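Local coordinates for protein putative glycosyltransferase (GalT1) (Streptococcus parasanguinis FW213, PDB 5HEA) that probably transfers sugars from nucleotide-activated donors, as a family 2 glycosyltransferase with a GT-A-type domain; this C-terminal part of a longer protein is seen as a hexamer, at residues K264-D269 against Q280-K285; S258-L263 against D287-Y292. All coordinates share one frame; numbering follows the deposited sequence.

Contact 1 of 2, residues K264-D269 against Q280-K285; sequences KKCCED and QQCCNK
Two disulfides side by side join Cys266 to Cys282 and Cys267 to Cys283, clamping helix 253-272 to helix 276-291. In the first bond SG of Cys266 lies 2.1 Å from SG of Cys282; in the second the SG atoms of Cys267 and Cys283 are 2.0 Å apart. Both bridges are close to the relaxed quarter turn about S-S, with torsions of 83° and 88°. The two helices present their sulfurs differently: on 264-269 each SG stands anti to its own backbone N, whereas on 280-285 both swing anti to the carbonyl carbon and lie beside the N (chi1 -73° in each). The bridges are not equally placed. CB of Cys266 and CB of Cys282 point at the opposing helix and their bridge is buried, covered by Ile231 and Ile235 of helix 231-247; those of Cys267 and Cys283 leave at the flank, and their bridge is partly exposed. CB of Cys282 also rests 3.9 Å from the backbone N of Cys267 and 4.4 Å from CB of Cys267. The bridges hold CA of Cys267 5.1 Å from CA of Cys283, and the axes of the short segments approach to 8.0 Å. Adjacent cysteines on each helix, paired in the same order, make a doubly cross-linked helical hairpin, here joining the last two helices of the chain, C-terminal to its GT-A-type glycosyltransferase domain.

Contact 2 of 2, residues S258-L263 against D287-Y292; sequences SYKGRL and DLIENY
Helices 258-263 and 287-291 run at 122° to each other with their short axes 11.2 Å apart at closest approach, Lys260 facing Ile289. This is the splayed part of a helical hairpin, where the helices have moved apart, and one isoleucine spans it. Ile289 directs its two branches to different partners: CG1, anti to the carbonyl carbon (chi1 -71°), carries CD1 to Leu263 and Tyr259, while CG2 turns to Lys260. CD1 meets CD1 of Leu263 at 3.6 Å, the two side chains lying roughly at right angles. The same methyl is 4.2 Å from CE2 of Tyr259 and approaches that ring on a slant. Within helix 258-263, CD1 of Leu263 also covers one ring face of Tyr259, near the rim, so leucine, tyrosine and isoleucine form a single apolar cluster. The phenol OH of Tyr259 is hydrogen-bonded to Glu239 of helix 231-247, which ties the hydroxyl end of the ring to a third helix. Ser247 of the second subunit packs on both Tyr259 and Ile289, and its carbonyl O accepts a weak hydrogen bond from Lys260 NZ. Lys260 reaches across by an extended chain beyond CG, passing slantwise over the CG2 methyl of Ile289; the tightest touch is Lys260 CE against Ile289 CG2, at 3.5 Å.

Overall arrangement
Contacts 1 and 2 are successive levels of one hairpin between helices 253-272 and 276-291, with centres 9 Å apart and contact 1 nested inside the loop closed by contact 2. The helices diverge from the disulfides, the closest approach of their short axes growing from 8.0 to 11.2 Å. Lys285 joins the levels: its CD lies 3.3 Å from Tyr259 OH and its CB 4.0 Å from Leu263 CD2. Its NZ bridges to Glu239 of the same chain and Glu240 of the second subunit. The centres of both contacts lie about 26 Å from the centre of the chain, and both touch that subunit. Neither holds a ligand or a known catalytic residue.

Contact 1 of 2, residues K264-D269 against Q280-K285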
loop_
_atom_site.group_PDB
_atom_site.type_symbol
_atom_site.label_atom_id
_atom_site.label_comp_id
_atom_site.label_asym_id
_atom_site.label_seq_id
_atom_site.Cartn_x
_atom_site.Cartn_y
_atom_site.Cartn_z
ATOM N N LYS A 264 -7.427 -33.151 5.192
ATOM C CA LYS A 264 -8.801 -33.223 5.697
ATOM C C LYS A 264 -9.129 -31.986 6.519
ATOM O O LYS A 264 -10.181 -31.370 6.346
ATOM C CB LYS A 264 -8.996 -34.472 6.564
ATOM C CG LYS A 264 -9.518 -35.684 5.803
ATOM C CD LYS A 264 -9.610 -36.938 6.678
ATOM C CE LYS A 264 -8.265 -37.663 6.782
ATOM N NZ LYS A 264 -7.713 -38.049 5.444
ATOM N N LYS A 265 -8.219 -31.632 7.420
ATOM C CA LYS A 265 -8.397 -30.462 8.270
ATOM C C LYS A 265 -8.422 -29.172 7.441
ATOM O O LYS A 265 -9.273 -28.311 7.649
ATOM C CB LYS A 265 -7.286 -30.404 9.323
ATOM C CG LYS A 265 -7.462 -29.302 10.347
ATOM C CD LYS A 265 -6.517 -29.482 11.527
ATOM C CE LYS A 265 -6.809 -28.469 12.637
ATOM N NZ LYS A 265 -6.662 -27.046 12.192
ATOM N N CYS A 266 -7.481 -29.054 6.503
ATOM C CA CYS A 266 -7.380 -27.892 5.626
ATOM C C CYS A 266 -8.628 -27.729 4.761
ATOM O O CYS A 266 -9.145 -26.627 4.608
ATOM C CB CYS A 266 -6.148 -28.031 4.723
ATOM S SG CYS A 266 -6.135 -26.905 3.283
ATOM N N CYS A 267 -9.094 -28.837 4.194
ATOM C CA CYS A 267 -10.239 -28.841 3.291
ATOM C C CYS A 267 -11.453 -28.177 3.951
ATOM O O CYS A 267 -12.130 -27.339 3.343
ATOM C CB CYS A 267 -10.563 -30.282 2.884
ATOM S SG CYS A 267 -11.999 -30.485 1.779
ATOM N N GLU A 268 -11.698 -28.541 5.209
ATOM C CA GLU A 268 -12.818 -28.010 5.979
ATOM C C GLU A 268 -12.551 -26.609 6.534
ATOM O O GLU A 268 -13.362 -25.696 6.359
ATOM C CB GLU A 268 -13.170 -28.952 7.135
ATOM C CG GLU A 268 -14.107 -28.311 8.139
ATOM C CD GLU A 268 -14.823 -29.316 9.022
ATOM O OE1 GLU A 268 -14.276 -30.418 9.260
ATOM O OE2 GLU A 268 -15.945 -28.994 9.473
ATOM N N ASP A 269 -11.409 -26.433 7.192
ATOM C CA ASP A 269 -11.120 -25.158 7.852
ATOM C C ASP A 269 -10.795 -23.998 6.920
ATOM O O ASP A 269 -11.090 -22.848 7.242
ATOM C CB ASP A 269 -10.029 -25.315 8.898
ATOM C CG ASP A 269 -10.504 -26.104 10.101
ATOM O OD1 ASP A 269 -11.738 -26.178 10.305
ATOM O OD2 ASP A 269 -9.648 -26.647 10.830
ATOM N N GLN A 280 -10.012 -25.190 -2.356
ATOM C CA GLN A 280 -10.081 -25.895 -3.629
ATOM C C GLN A 280 -8.892 -26.849 -3.785
ATOM O O GLN A 280 -9.066 -28.010 -4.173
ATOM C CB GLN A 280 -10.129 -24.878 -4.779
ATOM C CG GLN A 280 -10.053 -25.478 -6.182
ATOM C CD GLN A 280 -8.666 -25.347 -6.848
ATOM O OE1 GLN A 280 -8.034 -24.282 -6.846
ATOM N NE2 GLN A 280 -8.201 -26.445 -7.438
ATOM N N GLN A 281 -7.692 -26.365 -3.464
ATOM C CA GLN A 281 -6.477 -27.151 -3.658
ATOM C C GLN A 281 -6.457 -28.371 -2.747
ATOM O O GLN A 281 -6.184 -29.490 -3.199
ATOM C CB GLN A 281 -5.219 -26.283 -3.460
ATOM C CG GLN A 281 -4.962 -25.287 -4.612
ATOM C CD GLN A 281 -4.373 -25.953 -5.869
ATOM O OE1 GLN A 281 -3.655 -26.962 -5.783
ATOM N NE2 GLN A 281 -4.676 -25.381 -7.042
ATOM N N CYS A 282 -6.760 -28.154 -1.467
ATOM C CA CYS A 282 -6.767 -29.234 -0.481
ATOM C C CYS A 282 -7.841 -30.272 -0.736
ATOM O O CYS A 282 -7.607 -31.474 -0.594
ATOM C CB CYS A 282 -6.955 -28.669 0.929
ATOM S SG CYS A 282 -5.478 -27.834 1.568
ATOM N N CYS A 283 -9.039 -29.813 -1.076
ATOM C CA CYS A 283 -10.107 -30.751 -1.400
ATOM C C CYS A 283 -9.804 -31.577 -2.626
ATOM O O CYS A 283 -10.148 -32.754 -2.680
ATOM C CB CYS A 283 -11.441 -30.028 -1.578
ATOM S SG CYS A 283 -12.089 -29.494 -0.009
ATOM N N ASN A 284 -9.169 -30.966 -3.618
ATOM C CA ASN A 284 -8.794 -31.706 -4.819
ATOM C C ASN A 284 -7.744 -32.762 -4.502
ATOM O O ASN A 284 -7.855 -33.901 -4.948
ATOM C CB ASN A 284 -8.301 -30.758 -5.911
ATOM C CG ASN A 284 -7.631 -31.489 -7.070
ATOM O OD1 ASN A 284 -8.223 -32.361 -7.709
ATOM N ND2 ASN A 284 -6.395 -31.118 -7.354
ATOM N N LYS A 285 -6.732 -32.365 -3.731
ATOM C CA LYS A 285 -5.686 -33.273 -3.300
ATOM C C LYS A 285 -6.269 -34.443 -2.507
ATOM O O LYS A 285 -5.915 -35.600 -2.740
ATOM C CB LYS A 285 -4.594 -32.521 -2.507
ATOM C CG LYS A 285 -3.684 -31.688 -3.409
ATOM C CD LYS A 285 -2.464 -31.119 -2.669
ATOM C CE LYS A 285 -2.574 -29.612 -2.484
ATOM N NZ LYS A 285 -1.307 -28.978 -1.986
#

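Contact 2 of 2, residues S258-L263 against D287-Y292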
loop_
_atom_site.group_PDB
_atom_site.type_symbol
_atom_site.label_atom_id
_atom_site.label_comp_id
_atom_site.label_asym_id
_atom_site.label_seq_id
_atom_site.Cartn_x
_atom_site.Cartn_y
_atom_site.Cartn_z
ATOM N N SER A 258 0.030 -38.574 8.153
ATOM C CA SER A 258 -0.017 -37.210 8.670
ATOM C C SER A 258 -0.504 -36.208 7.608
ATOM O O SER A 258 -1.343 -35.338 7.889
ATOM C CB SER A 258 1.368 -36.806 9.195
ATOM O OG SER A 258 1.395 -35.443 9.607
ATOM N N TYR A 259 0.028 -36.325 6.395
ATOM C CA TYR A 259 -0.373 -35.451 5.287
ATOM C C TYR A 259 -1.868 -35.569 4.976
ATOM O O TYR A 259 -2.553 -34.562 4.801
ATOM C CB TYR A 259 0.463 -35.797 4.044
ATOM C CG TYR A 259 0.201 -34.981 2.775
ATOM C CD1 TYR A 259 0.139 -33.597 2.801
ATOM C CD2 TYR A 259 0.094 -35.610 1.536
ATOM C CE1 TYR A 259 -0.062 -32.866 1.624
ATOM C CE2 TYR A 259 -0.109 -34.888 0.365
ATOM C CZ TYR A 259 -0.174 -33.521 0.416
ATOM O OH TYR A 259 -0.373 -32.815 -0.750
ATOM N N LYS A 260 -2.377 -36.799 4.907
ATOM C CA LYS A 260 -3.791 -37.003 4.595
ATOM C C LYS A 260 -4.678 -36.390 5.671
ATOM O O LYS A 260 -5.714 -35.801 5.363
ATOM C CB LYS A 260 -4.112 -38.490 4.428
ATOM C CG LYS A 260 -3.411 -39.139 3.256
ATOM C CD LYS A 260 -3.789 -40.613 3.093
ATOM C CE LYS A 260 -2.873 -41.277 2.067
ATOM N NZ LYS A 260 -3.298 -42.610 1.569
ATOM N N GLY A 261 -4.269 -36.537 6.929
ATOM C CA GLY A 261 -4.956 -35.900 8.045
ATOM C C GLY A 261 -4.975 -34.377 7.954
ATOM O O GLY A 261 -6.003 -33.755 8.215
ATOM N N ARG A 262 -3.847 -33.776 7.573
ATOM C CA ARG A 262 -3.782 -32.322 7.390
ATOM C C ARG A 262 -4.674 -31.826 6.247
ATOM O O ARG A 262 -5.359 -30.813 6.386
ATOM C CB ARG A 262 -2.333 -31.847 7.184
ATOM C CG ARG A 262 -1.487 -31.996 8.438
ATOM C CD ARG A 262 -0.016 -31.624 8.189
ATOM N NE ARG A 262 0.780 -31.673 9.415
ATOM C CZ ARG A 262 1.901 -30.978 9.625
ATOM N NH1 ARG A 262 2.376 -30.142 8.699
ATOM N NH2 ARG A 262 2.548 -31.111 10.773
ATOM N N LEU A 263 -4.664 -32.540 5.125
ATOM C CA LEU A 263 -5.530 -32.205 3.999
ATOM C C LEU A 263 -7.007 -32.160 4.409
ATOM O O LEU A 263 -7.744 -31.252 4.014
ATOM C CB LEU A 263 -5.329 -33.214 2.850
ATOM C CG LEU A 263 -3.991 -33.041 2.119
ATOM C CD1 LEU A 263 -3.771 -34.209 1.154
ATOM C CD2 LEU A 263 -3.960 -31.703 1.386
ATOM N N ASP A 287 -9.385 -35.499 -2.641
ATOM C CA ASP A 287 -10.176 -36.226 -3.628
ATOM C C ASP A 287 -9.319 -37.206 -4.449
ATOM O O ASP A 287 -9.732 -38.326 -4.708
ATOM C CB ASP A 287 -10.870 -35.225 -4.565
ATOM C CG ASP A 287 -11.799 -35.894 -5.572
ATOM O OD1 ASP A 287 -12.365 -36.965 -5.263
ATOM O OD2 ASP A 287 -11.974 -35.333 -6.676
ATOM N N LEU A 288 -8.130 -36.779 -4.856
ATOM C CA LEU A 288 -7.252 -37.627 -5.664
ATOM C C LEU A 288 -6.745 -38.807 -4.841
ATOM O O LEU A 288 -6.723 -39.948 -5.303
ATOM C CB LEU A 288 -6.061 -36.828 -6.201
ATOM C CG LEU A 288 -6.364 -35.810 -7.299
ATOM C CD1 LEU A 288 -5.114 -35.012 -7.668
ATOM C CD2 LEU A 288 -6.932 -36.517 -8.524
ATOM N N ILE A 289 -6.326 -38.517 -3.621
ATOM C CA ILE A 289 -5.732 -39.531 -2.764
ATOM C C ILE A 289 -6.747 -40.623 -2.396
ATOM O O ILE A 289 -6.448 -41.821 -2.468
ATOM C CB ILE A 289 -5.145 -38.884 -1.503
ATOM C CG1 ILE A 289 -3.903 -38.078 -1.866
ATOM C CG2 ILE A 289 -4.801 -39.941 -0.466
ATOM C CD1 ILE A 289 -3.387 -37.225 -0.734
ATOM N N GLU A 290 -7.955 -40.202 -2.040
ATOM C CA GLU A 290 -8.987 -41.126 -1.575
ATOM C C GLU A 290 -9.760 -41.808 -2.697
ATOM O O GLU A 290 -10.199 -42.941 -2.552
ATOM C CB GLU A 290 -9.966 -40.407 -0.639
ATOM C CG GLU A 290 -9.358 -40.010 0.696
ATOM C CD GLU A 290 -10.381 -39.420 1.657
ATOM O OE1 GLU A 290 -11.493 -39.063 1.202
ATOM O OE2 GLU A 290 -10.075 -39.317 2.870
ATOM N N ASN A 291 -9.937 -41.124 -3.819
ATOM C CA ASN A 291 -10.817 -41.654 -4.849
ATOM C C ASN A 291 -10.128 -42.053 -6.145
ATOM O O ASN A 291 -10.736 -42.700 -6.995
ATOM C CB ASN A 291 -11.970 -40.682 -5.105
ATOM C CG ASN A 291 -12.802 -40.447 -3.856
ATOM O OD1 ASN A 291 -13.116 -41.392 -3.136
ATOM N ND2 ASN A 291 -13.134 -39.187 -3.577
ATOM N N TYR A 292 -8.861 -41.679 -6.290
ATOM C CA TYR A 292 -8.110 -42.052 -7.485
ATOM C C TYR A 292 -6.737 -42.636 -7.176
ATOM O O TYR A 292 -5.761 -42.256 -7.815
ATOM C CB TYR A 292 -7.953 -40.842 -8.415
ATOM C CG TYR A 292 -9.262 -40.208 -8.829
ATOM C CD1 TYR A 292 -9.901 -39.287 -8.005
ATOM C CD2 TYR A 292 -9.861 -40.529 -10.043
ATOM C CE1 TYR A 292 -11.105 -38.707 -8.373
ATOM C CE2 TYR A 292 -11.064 -39.947 -10.428
ATOM C CZ TYR A 292 -11.682 -39.044 -9.583
ATOM O OH TYR A 292 -12.871 -38.452 -9.949
#